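Local coordinates for protein methyltransferase WBDD (Escherichia coli, PDB 4AZS) that acts as a bifunctional kinase and methyltransferase that regulates the chain length of the O antigen in serotype O9a, at residues A[201-206]-A[217-222]; A[190-195]-A[268-273]; A[435-440]-A[465-470]. One frame throughout, in Å; residues are numbered along the deposited sequence.

How the contacts relate
Contacts 1 and 2 are neighbours, each about 12 Å from the chain centre, and 201-206/217-222 is nested along the chain inside the loop closed by 190-195/268-273. They touch: Tyr201 O meets Tyr268 OH at 2.6 Å, a probable hydrogen bond, and Arg192 and Ile195 pack on Tyr219. Contact 3 lies about 46 Å from the chain centre. Contact 1 has 6 of 11 touching residues buried, against 2 of 7 and 2 of 8 in contacts 2 and 3. Contact 1 joins two strands through backbone bonds and apolar side chains; contact 2 links two loops through charged groups; contact 3 holds a loop against a helix with one amide, small apolar contacts and two waters.

Contact 1: A[201-206]-A[217-222]; sequences YRLIGE and PMYLVS. With SO4 (sulfate ion), chain I.
Leu203 reaches across to strand 217-222 in an antiparallel beta hairpin whose register slips by one at a classic beta bulge, where Ile204 and Gly205 both face Met218. Its CB lies beside the sulfate, and the backbone N of Leu203 gives sulfate O4 a nearly straight hydrogen bond of 3.1 Å. With CG anti to the backbone N, a chi2 of 72° brings CD1 against the partner strand. There Leu203 CD1 presses on Pro217 CB at 3.5 Å, tighter than usual for two carbons, lies equally near Met218 O, and sits over one face of Tyr219, 4.1 Å from the ring centroid and 22° off its normal, a CH-pi contact. Tyr201 and Tyr219 run side by side on this same face. At the bulge Ile204 CG1 packs on Met218 CG at 3.8 Å, with Leu52 of helix 47-64 touching both residues.

The backbone supplies the polar grip. Arg202 and Leu220 exchange two bonds, the one from Leu220 N to Arg202 O being 3.0 Å. Met218 N bonds to Gly205 O. Met218 O takes Ile204 N at 2.8 Å and Gly205 N weakly at 3.5 Å, so the ladder continues past the one-residue shift. The sulfate, probably from the crystallisation liquor and doubtful in its exact pose, may mark a spot that accepts an anion, resting on the Leu203 N bond, beside the outermost strand of the sheet in this chain.

Contact 2: A[190-195]-A[268-273]; sequences DPRELI and YYDMPH
Arg192 and Asp270 meet because the arginine chain, its CG anti to the carbonyl carbon, folds at chi3 (-69°) and sets its guanidinium against loop 268-273. The result is a salt-bridge network of Asp190, Arg192 and Asp270, built on an Asx turn: Asp190 OD1 accepts Arg192 N at 2.8 Å on its anti lone pair, at the start of the 3-10 turn 191-194.

Asp190 also takes the guanidinium side-on, with NE of Arg192 bonded to OD1 of Asp190 at 2.9 Å and NH2 to OD2. These bonds fix the rotation of the group, leaving NH1 to reach Asp270 OD1 at 3.0 Å, with a weaker bond from NH2 to the same oxygen. NH1 approaches that oxygen from 66° out of its carboxylate plane, and the two flat groups stand nearly perpendicular, unlike the side-on pairing with Asp190. Asp270 has a second partner, its OD2 bonding to Ser23 OG of the second subunit. Pro272 lies over one guanidinium face, its N 3.4 Å above the plane but offset toward the rim. Glu193 OE2 and His273 NE2 are modelled as a very short hydrogen bond, but the histidine is poorly ordered and the pair is doubtful.

The contact joins the loop ahead of strand 200-207 to the one leaving strand 262-268, thus linking the methyltransferase sheet to the antiparallel kinase sheet. Two waters complete it: one spans Asp190 OD2 and His273 N, and the other accepts from Arg192 NH1 at 2.6 Å and donates to Asp270 O at 2.7 Å.

Contact 3: A[435-440]-A[465-470]; sequences WSNWLY and LPSAEQ
Asn437 accepts the backbone N-H of Ala468 on OD1, the one direct hydrogen bond between helix 435-440 and segment 465-470. The bond is 2.9 Å long and nearly straight at the hydrogen (168°), yet the donor stands 56° out of the carboxamide carbonyl plane, so it does not follow a lone pair. Beside it Asn437 CG lies 3.3 Å from Pro466 O, which brings the amide up against the loop backbone. Ala468 CB fits against Tyr440, 3.6 Å from Tyr440 CB. At the start of the loop segment, Leu465 CD1 comes within 3.8 Å of Trp438 CA.

Two waters form the next layer. One donates to both Asn437 O and Pro466 O, and the other accepts from Asn437 ND2 at 2.9 Å while donating to Leu465 O. Asn437 CG is anti to its carbonyl carbon (chi1 -60°), which directs the carboxamide at the loop. The Ala468 N-H, which can only donate, supports the assignment of OD1; Gln433 OE1 accepts from ND2 and holds the amide's rotation.

Farther out, Trp438 turns away from this loop: its NE1 bonds to Leu455 O, and its ring meets Phe459 edge-to-face. Glu469 packs on Ser394 of the third subunit. Tyr440 touches Glu476. The segment 465-470 thus runs between helices 452-460 and 475-485, tied to helix 435-443, whose Trp438 also packs against helices 341-357 and 397-410.

Contact 1: A[201-206]-A[217-222]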
loop_
_atom_site.group_PDB
_atom_site.type_symbol
_atom_site.label_atom_id
_atom_site.label_comp_id
_atom_site.label_asym_id
_atom_site.label_seq_id
_atom_site.Cartn_x
_atom_site.Cartn_y
_atom_site.Cartn_z
ATOM N N TYR A 201 40.149 -6.246 -24.680
ATOM C CA TYR A 201 39.588 -7.570 -24.384
ATOM C C TYR A 201 39.463 -8.451 -25.621
ATOM O O TYR A 201 39.165 -7.960 -26.732
ATOM C CB TYR A 201 38.220 -7.481 -23.627
ATOM C CG TYR A 201 37.043 -7.092 -24.498
ATOM C CD1 TYR A 201 36.337 -8.042 -25.170
ATOM C CD2 TYR A 201 36.667 -5.771 -24.666
ATOM C CE1 TYR A 201 35.291 -7.716 -25.982
ATOM C CE2 TYR A 201 35.581 -5.415 -25.499
ATOM C CZ TYR A 201 34.913 -6.410 -26.146
ATOM O OH TYR A 201 33.838 -6.181 -26.971
ATOM N N ARG A 202 39.547 -9.772 -25.401
ATOM C CA ARG A 202 39.542 -10.777 -26.482
ATOM C C ARG A 202 38.882 -12.006 -25.880
ATOM O O ARG A 202 39.336 -12.469 -24.823
ATOM C CB ARG A 202 41.013 -11.250 -26.740
ATOM C CG ARG A 202 41.816 -10.786 -27.923
ATOM C CD ARG A 202 43.282 -11.262 -27.816
ATOM N NE ARG A 202 43.326 -12.672 -27.987
ATOM C CZ ARG A 202 44.256 -13.514 -27.568
ATOM N NH1 ARG A 202 45.346 -13.179 -26.896
ATOM N NH2 ARG A 202 44.052 -14.761 -27.851
ATOM N N LEU A 203 37.969 -12.645 -26.600
ATOM C CA LEU A 203 37.510 -13.999 -26.258
ATOM C C LEU A 203 38.624 -15.039 -26.457
ATOM O O LEU A 203 39.184 -15.106 -27.521
ATOM C CB LEU A 203 36.308 -14.370 -27.119
ATOM C CG LEU A 203 35.653 -15.716 -26.893
ATOM C CD1 LEU A 203 34.926 -15.654 -25.582
ATOM C CD2 LEU A 203 34.670 -16.090 -28.028
ATOM N N ILE A 204 38.983 -15.806 -25.419
ATOM C CA ILE A 204 40.026 -16.831 -25.602
ATOM C C ILE A 204 39.504 -18.269 -25.538
ATOM O O ILE A 204 40.208 -19.166 -25.908
ATOM C CB ILE A 204 41.234 -16.669 -24.683
ATOM C CG1 ILE A 204 40.804 -16.619 -23.223
ATOM C CG2 ILE A 204 41.999 -15.413 -25.044
ATOM C CD1 ILE A 204 41.991 -16.817 -22.293
ATOM N N GLY A 205 38.278 -18.486 -25.106
ATOM C CA GLY A 205 37.697 -19.816 -25.171
ATOM C C GLY A 205 36.283 -19.853 -24.640
ATOM O O GLY A 205 35.733 -18.836 -24.205
ATOM N N GLU A 206 35.688 -21.023 -24.684
ATOM C CA GLU A 206 34.296 -21.218 -24.186
ATOM C C GLU A 206 34.266 -22.587 -23.525
ATOM O O GLU A 206 34.870 -23.533 -24.050
ATOM C CB GLU A 206 33.328 -21.165 -25.353
ATOM C CG GLU A 206 32.212 -20.156 -25.132
ATOM C CD GLU A 206 32.035 -19.268 -26.329
ATOM O OE1 GLU A 206 32.483 -19.671 -27.423
ATOM O OE2 GLU A 206 31.447 -18.182 -26.164
ATOM N N PRO A 217 31.875 -18.115 -21.855
ATOM C CA PRO A 217 33.026 -17.535 -22.496
ATOM C C PRO A 217 34.092 -17.109 -21.455
ATOM O O PRO A 217 33.771 -16.750 -20.312
ATOM C CB PRO A 217 32.418 -16.330 -23.252
ATOM C CG PRO A 217 31.322 -15.891 -22.341
ATOM C CD PRO A 217 30.747 -17.162 -21.796
ATOM N N MET A 218 35.341 -17.267 -21.838
ATOM C CA MET A 218 36.492 -16.802 -21.097
ATOM C C MET A 218 37.116 -15.651 -21.893
ATOM O O MET A 218 37.408 -15.812 -23.077
ATOM C CB MET A 218 37.499 -17.941 -20.977
ATOM C CG MET A 218 38.725 -17.571 -20.198
ATOM S SD MET A 218 39.903 -18.899 -19.841
ATOM C CE MET A 218 38.980 -19.789 -18.617
ATOM N N TYR A 219 37.316 -14.526 -21.229
ATOM C CA TYR A 219 37.927 -13.334 -21.782
ATOM C C TYR A 219 39.259 -13.023 -21.134
ATOM O O TYR A 219 39.460 -13.246 -19.961
ATOM C CB TYR A 219 36.998 -12.147 -21.554
ATOM C CG TYR A 219 35.737 -12.213 -22.419
ATOM C CD1 TYR A 219 35.763 -11.815 -23.770
ATOM C CD2 TYR A 219 34.562 -12.782 -21.925
ATOM C CE1 TYR A 219 34.623 -11.934 -24.556
ATOM C CE2 TYR A 219 33.425 -12.891 -22.716
ATOM C CZ TYR A 219 33.470 -12.451 -23.993
ATOM O OH TYR A 219 32.365 -12.603 -24.735
ATOM N N LEU A 220 40.161 -12.509 -21.934
ATOM C CA LEU A 220 41.418 -11.973 -21.503
ATOM C C LEU A 220 41.296 -10.456 -21.617
ATOM O O LEU A 220 40.960 -9.923 -22.680
ATOM C CB LEU A 220 42.500 -12.456 -22.446
ATOM C CG LEU A 220 43.912 -12.009 -22.145
ATOM C CD1 LEU A 220 44.414 -12.453 -20.790
ATOM C CD2 LEU A 220 44.814 -12.557 -23.231
ATOM N N VAL A 221 41.536 -9.757 -20.534
ATOM C CA VAL A 221 41.221 -8.308 -20.467
ATOM C C VAL A 221 42.466 -7.575 -19.961
ATOM O O VAL A 221 43.195 -8.105 -19.110
ATOM C CB VAL A 221 40.076 -8.085 -19.491
ATOM C CG1 VAL A 221 39.776 -6.638 -19.268
ATOM C CG2 VAL A 221 38.842 -8.844 -19.909
ATOM N N SER A 222 42.741 -6.382 -20.460
ATOM C CA SER A 222 43.831 -5.581 -19.890
ATOM C C SER A 222 43.603 -4.120 -20.045
ATOM O O SER A 222 43.025 -3.642 -21.065
ATOM C CB SER A 222 45.188 -5.915 -20.525
ATOM O OG SER A 222 46.232 -5.183 -19.874
HETATM S S SO4 I . 35.203 -10.933 -28.512
HETATM O O1 SO4 I . 34.615 -9.723 -29.124
HETATM O O2 SO4 I . 34.202 -11.968 -28.875
HETATM O O3 SO4 I . 35.236 -10.742 -27.051
HETATM O O4 SO4 I . 36.684 -11.133 -29.004
#

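Contact 2: A[190-195]-A[268-273]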
loop_
_atom_site.group_PDB
_atom_site.type_symbol
_atom_site.label_atom_id
_atom_site.label_comp_id
_atom_site.label_asym_id
_atom_site.label_seq_id
_atom_site.Cartn_x
_atom_site.Cartn_y
_atom_site.Cartn_z
ATOM N N ASP A 190 24.504 -9.243 -22.489
ATOM C CA ASP A 190 25.707 -9.835 -23.044
ATOM C C ASP A 190 26.836 -9.678 -22.036
ATOM O O ASP A 190 27.005 -8.589 -21.455
ATOM C CB ASP A 190 26.049 -9.077 -24.295
ATOM C CG ASP A 190 27.167 -9.742 -25.081
ATOM O OD1 ASP A 190 28.347 -9.830 -24.626
ATOM O OD2 ASP A 190 26.822 -10.213 -26.173
ATOM N N PRO A 191 27.629 -10.733 -21.839
ATOM C CA PRO A 191 28.662 -10.653 -20.838
ATOM C C PRO A 191 29.709 -9.562 -21.100
ATOM O O PRO A 191 30.356 -9.073 -20.176
ATOM C CB PRO A 191 29.305 -12.058 -20.876
ATOM C CG PRO A 191 28.965 -12.609 -22.196
ATOM C CD PRO A 191 27.635 -12.028 -22.553
ATOM N N ARG A 192 29.906 -9.216 -22.358
ATOM C CA ARG A 192 30.793 -8.118 -22.693
ATOM C C ARG A 192 30.416 -6.759 -22.088
ATOM O O ARG A 192 31.277 -5.916 -21.926
ATOM C CB ARG A 192 30.940 -8.001 -24.186
ATOM C CG ARG A 192 31.868 -9.066 -24.683
ATOM C CD ARG A 192 31.800 -9.124 -26.175
ATOM N NE ARG A 192 30.513 -9.645 -26.581
ATOM C CZ ARG A 192 30.191 -9.925 -27.844
ATOM N NH1 ARG A 192 31.068 -9.740 -28.823
ATOM N NH2 ARG A 192 28.986 -10.394 -28.131
ATOM N N GLU A 193 29.178 -6.577 -21.684
ATOM C CA GLU A 193 28.814 -5.341 -20.962
ATOM C C GLU A 193 29.532 -5.170 -19.631
ATOM O O GLU A 193 29.596 -4.060 -19.090
ATOM C CB GLU A 193 27.337 -5.315 -20.666
ATOM C CG GLU A 193 26.486 -5.080 -21.897
ATOM C CD GLU A 193 25.002 -5.271 -21.577
ATOM O OE1 GLU A 193 24.516 -4.705 -20.554
ATOM O OE2 GLU A 193 24.343 -6.026 -22.321
ATOM N N LEU A 194 30.038 -6.256 -19.062
ATOM C CA LEU A 194 30.760 -6.121 -17.815
ATOM C C LEU A 194 32.208 -5.669 -18.058
ATOM O O LEU A 194 32.911 -5.311 -17.093
ATOM C CB LEU A 194 30.787 -7.472 -17.075
ATOM C CG LEU A 194 29.440 -8.089 -16.699
ATOM C CD1 LEU A 194 29.592 -9.458 -16.040
ATOM C CD2 LEU A 194 28.727 -7.131 -15.775
ATOM N N ILE A 195 32.695 -5.772 -19.304
ATOM C CA ILE A 195 34.124 -5.546 -19.565
ATOM C C ILE A 195 34.484 -4.543 -20.642
ATOM O O ILE A 195 35.627 -4.219 -20.779
ATOM C CB ILE A 195 34.878 -6.867 -19.889
ATOM C CG1 ILE A 195 34.227 -7.618 -21.018
ATOM C CG2 ILE A 195 34.980 -7.750 -18.646
ATOM C CD1 ILE A 195 35.055 -8.766 -21.525
ATOM N N TYR A 268 36.544 -5.644 -33.989
ATOM C CA TYR A 268 35.602 -6.654 -33.614
ATOM C C TYR A 268 34.718 -6.942 -34.827
ATOM O O TYR A 268 34.197 -6.032 -35.462
ATOM C CB TYR A 268 34.793 -6.174 -32.419
ATOM C CG TYR A 268 35.652 -6.085 -31.188
ATOM C CD1 TYR A 268 36.037 -7.229 -30.510
ATOM C CD2 TYR A 268 36.122 -4.869 -30.723
ATOM C CE1 TYR A 268 36.833 -7.159 -29.372
ATOM C CE2 TYR A 268 36.920 -4.787 -29.579
ATOM C CZ TYR A 268 37.260 -5.939 -28.901
ATOM O OH TYR A 268 38.094 -5.886 -27.797
ATOM N N TYR A 269 34.627 -8.216 -35.185
ATOM C CA TYR A 269 33.685 -8.709 -36.180
ATOM C C TYR A 269 32.405 -9.126 -35.450
ATOM O O TYR A 269 31.316 -9.030 -35.973
ATOM C CB TYR A 269 34.282 -9.933 -36.860
ATOM C CG TYR A 269 35.610 -9.741 -37.465
ATOM C CD1 TYR A 269 36.031 -8.497 -37.851
ATOM C CD2 TYR A 269 36.463 -10.824 -37.696
ATOM C CE1 TYR A 269 37.255 -8.310 -38.426
ATOM C CE2 TYR A 269 37.704 -10.636 -38.313
ATOM C CZ TYR A 269 38.083 -9.380 -38.670
ATOM O OH TYR A 269 39.291 -9.110 -39.273
ATOM N N ASP A 270 32.581 -9.657 -34.241
ATOM C CA ASP A 270 31.492 -10.153 -33.386
ATOM C C ASP A 270 31.354 -9.075 -32.297
ATOM O O ASP A 270 32.351 -8.804 -31.552
ATOM C CB ASP A 270 31.946 -11.500 -32.811
ATOM C CG ASP A 270 31.007 -12.078 -31.744
ATOM O OD1 ASP A 270 30.118 -11.335 -31.237
ATOM O OD2 ASP A 270 31.193 -13.300 -31.449
ATOM N N MET A 271 30.192 -8.411 -32.270
ATOM C CA MET A 271 29.907 -7.336 -31.294
ATOM C C MET A 271 28.634 -7.654 -30.537
ATOM O O MET A 271 27.821 -8.389 -31.049
ATOM C CB MET A 271 29.748 -5.998 -31.982
ATOM C CG MET A 271 31.074 -5.326 -32.310
ATOM S SD MET A 271 31.970 -4.626 -30.886
ATOM C CE MET A 271 31.075 -3.088 -30.678
ATOM N N PRO A 272 28.457 -7.095 -29.311
ATOM C CA PRO A 272 27.217 -7.391 -28.599
ATOM C C PRO A 272 26.030 -6.631 -29.162
ATOM O O PRO A 272 26.205 -5.730 -29.978
ATOM C CB PRO A 272 27.505 -6.927 -27.162
ATOM C CG PRO A 272 28.578 -5.896 -27.278
ATOM C CD PRO A 272 29.405 -6.322 -28.470
ATOM N N HIS A 273 24.835 -7.025 -28.721
ATOM C CA HIS A 273 23.604 -6.239 -28.914
ATOM C C HIS A 273 23.268 -6.126 -30.368
ATOM O O HIS A 273 23.503 -7.056 -31.129
ATOM C CB HIS A 273 23.728 -4.870 -28.231
ATOM C CG HIS A 273 24.239 -4.958 -26.806
ATOM N ND1 HIS A 273 25.471 -4.514 -26.436
ATOM C CD2 HIS A 273 23.649 -5.499 -25.659
ATOM C CE1 HIS A 273 25.642 -4.739 -25.119
ATOM N NE2 HIS A 273 24.522 -5.345 -24.649
HETATM O O HOH W 1 24.672 -9.812 -27.527
HETATM O O HOH W 2 33.181 -8.215 -28.998
#

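Contact 3: A[435-440]-A[465-470]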
loop_
_atom_site.group_PDB
_atom_site.type_symbol
_atom_site.label_atom_id
_atom_site.label_comp_id
_atom_site.label_asym_id
_atom_site.label_seq_id
_atom_site.Cartn_x
_atom_site.Cartn_y
_atom_site.Cartn_z
ATOM N N TRP A 435 42.752 26.662 -57.643
ATOM C CA TRP A 435 42.097 25.377 -57.410
ATOM C C TRP A 435 40.850 25.209 -58.280
ATOM O O TRP A 435 40.562 24.131 -58.866
ATOM C CB TRP A 435 41.804 25.205 -55.906
ATOM C CG TRP A 435 43.050 24.951 -55.075
ATOM C CD1 TRP A 435 43.697 23.733 -54.879
ATOM C CD2 TRP A 435 43.842 25.918 -54.314
ATOM N NE1 TRP A 435 44.798 23.878 -54.075
ATOM C CE2 TRP A 435 44.941 25.158 -53.698
ATOM C CE3 TRP A 435 43.744 27.279 -54.058
ATOM C CZ2 TRP A 435 45.904 25.767 -52.884
ATOM C CZ3 TRP A 435 44.719 27.888 -53.238
ATOM C CH2 TRP A 435 45.778 27.149 -52.670
ATOM N N SER A 436 40.102 26.270 -58.411
ATOM C CA SER A 436 38.906 26.237 -59.229
ATOM C C SER A 436 39.251 26.016 -60.705
ATOM O O SER A 436 38.527 25.333 -61.427
ATOM C CB SER A 436 38.178 27.565 -59.073
ATOM O OG SER A 436 39.109 28.626 -59.403
ATOM N N ASN A 437 40.353 26.607 -61.138
ATOM C CA ASN A 437 40.827 26.478 -62.518
ATOM C C ASN A 437 41.251 25.054 -62.793
ATOM O O ASN A 437 40.985 24.521 -63.848
ATOM C CB ASN A 437 42.001 27.409 -62.733
ATOM C CG ASN A 437 41.637 28.837 -62.501
ATOM O OD1 ASN A 437 40.461 29.161 -62.376
ATOM N ND2 ASN A 437 42.634 29.705 -62.431
ATOM N N TRP A 438 41.865 24.430 -61.790
ATOM C CA TRP A 438 42.275 23.018 -61.833
ATOM C C TRP A 438 41.099 22.106 -62.071
ATOM O O TRP A 438 41.083 21.293 -63.024
ATOM C CB TRP A 438 42.958 22.696 -60.503
ATOM C CG TRP A 438 43.218 21.260 -60.223
ATOM C CD1 TRP A 438 43.751 20.309 -61.062
ATOM C CD2 TRP A 438 43.018 20.575 -58.952
ATOM N NE1 TRP A 438 43.861 19.105 -60.418
ATOM C CE2 TRP A 438 43.445 19.202 -59.160
ATOM C CE3 TRP A 438 42.549 20.958 -57.699
ATOM C CZ2 TRP A 438 43.387 18.253 -58.152
ATOM C CZ3 TRP A 438 42.487 19.994 -56.683
ATOM C CH2 TRP A 438 42.897 18.674 -56.911
ATOM N N LEU A 439 40.072 22.298 -61.267
ATOM C CA LEU A 439 38.868 21.499 -61.374
ATOM C C LEU A 439 38.164 21.752 -62.699
ATOM O O LEU A 439 37.669 20.813 -63.332
ATOM C CB LEU A 439 37.916 21.813 -60.202
ATOM C CG LEU A 439 36.402 21.816 -60.459
ATOM C CD1 LEU A 439 35.896 20.391 -60.607
ATOM C CD2 LEU A 439 35.603 22.511 -59.345
ATOM N N TYR A 440 38.141 23.010 -63.127
ATOM C CA TYR A 440 37.492 23.323 -64.375
ATOM C C TYR A 440 38.234 22.587 -65.481
ATOM O O TYR A 440 37.609 22.055 -66.369
ATOM C CB TYR A 440 37.410 24.839 -64.629
ATOM C CG TYR A 440 36.767 25.187 -65.937
ATOM C CD1 TYR A 440 37.524 25.261 -67.071
ATOM C CD2 TYR A 440 35.394 25.426 -66.047
ATOM C CE1 TYR A 440 36.972 25.568 -68.300
ATOM C CE2 TYR A 440 34.822 25.717 -67.288
ATOM C CZ TYR A 440 35.629 25.777 -68.403
ATOM O OH TYR A 440 35.151 26.049 -69.674
ATOM N N LEU A 465 46.757 27.377 -65.680
ATOM C CA LEU A 465 45.557 26.983 -66.366
ATOM C C LEU A 465 44.639 28.181 -66.521
ATOM O O LEU A 465 44.678 29.105 -65.718
ATOM C CB LEU A 465 44.846 25.904 -65.590
ATOM C CG LEU A 465 45.571 24.577 -65.499
ATOM C CD1 LEU A 465 44.785 23.678 -64.575
ATOM C CD2 LEU A 465 45.733 23.951 -66.871
ATOM N N PRO A 466 43.781 28.154 -67.530
ATOM C CA PRO A 466 42.881 29.314 -67.725
ATOM C C PRO A 466 41.898 29.543 -66.555
ATOM O O PRO A 466 41.552 28.622 -65.789
ATOM C CB PRO A 466 42.112 28.958 -69.022
ATOM C CG PRO A 466 42.914 27.875 -69.683
ATOM C CD PRO A 466 43.599 27.120 -68.553
ATOM N N SER A 467 41.478 30.776 -66.418
ATOM C CA SER A 467 40.619 31.168 -65.321
ATOM C C SER A 467 39.162 30.687 -65.496
ATOM O O SER A 467 38.465 31.143 -66.424
ATOM C CB SER A 467 40.657 32.669 -65.180
ATOM O OG SER A 467 39.654 33.054 -64.245
ATOM N N ALA A 468 38.704 29.787 -64.622
ATOM C CA ALA A 468 37.313 29.285 -64.686
ATOM C C ALA A 468 36.245 30.383 -64.646
ATOM O O ALA A 468 35.244 30.310 -65.329
ATOM C CB ALA A 468 37.047 28.293 -63.572
ATOM N N GLU A 469 36.459 31.426 -63.883
ATOM C CA GLU A 469 35.429 32.418 -63.746
ATOM C C GLU A 469 35.203 33.225 -65.035
ATOM O O GLU A 469 34.210 33.958 -65.158
ATOM C CB GLU A 469 35.774 33.311 -62.572
ATOM C CG GLU A 469 37.052 34.100 -62.760
ATOM C CD GLU A 469 37.147 35.330 -61.853
ATOM O OE1 GLU A 469 36.860 35.207 -60.641
ATOM O OE2 GLU A 469 37.535 36.409 -62.360
ATOM N N GLN A 470 36.123 33.090 -66.000
ATOM C CA GLN A 470 36.028 33.794 -67.258
ATOM C C GLN A 470 35.228 32.966 -68.266
ATOM O O GLN A 470 35.007 33.388 -69.422
ATOM C CB GLN A 470 37.438 34.072 -67.826
ATOM C CG GLN A 470 38.258 35.158 -67.117
ATOM C CD GLN A 470 39.640 35.324 -67.816
ATOM O OE1 GLN A 470 39.967 34.594 -68.759
ATOM N NE2 GLN A 470 40.439 36.237 -67.340
HETATM O O HOH W 3 41.173 25.909 -66.223
HETATM O O HOH W 4 45.363 29.100 -62.995
#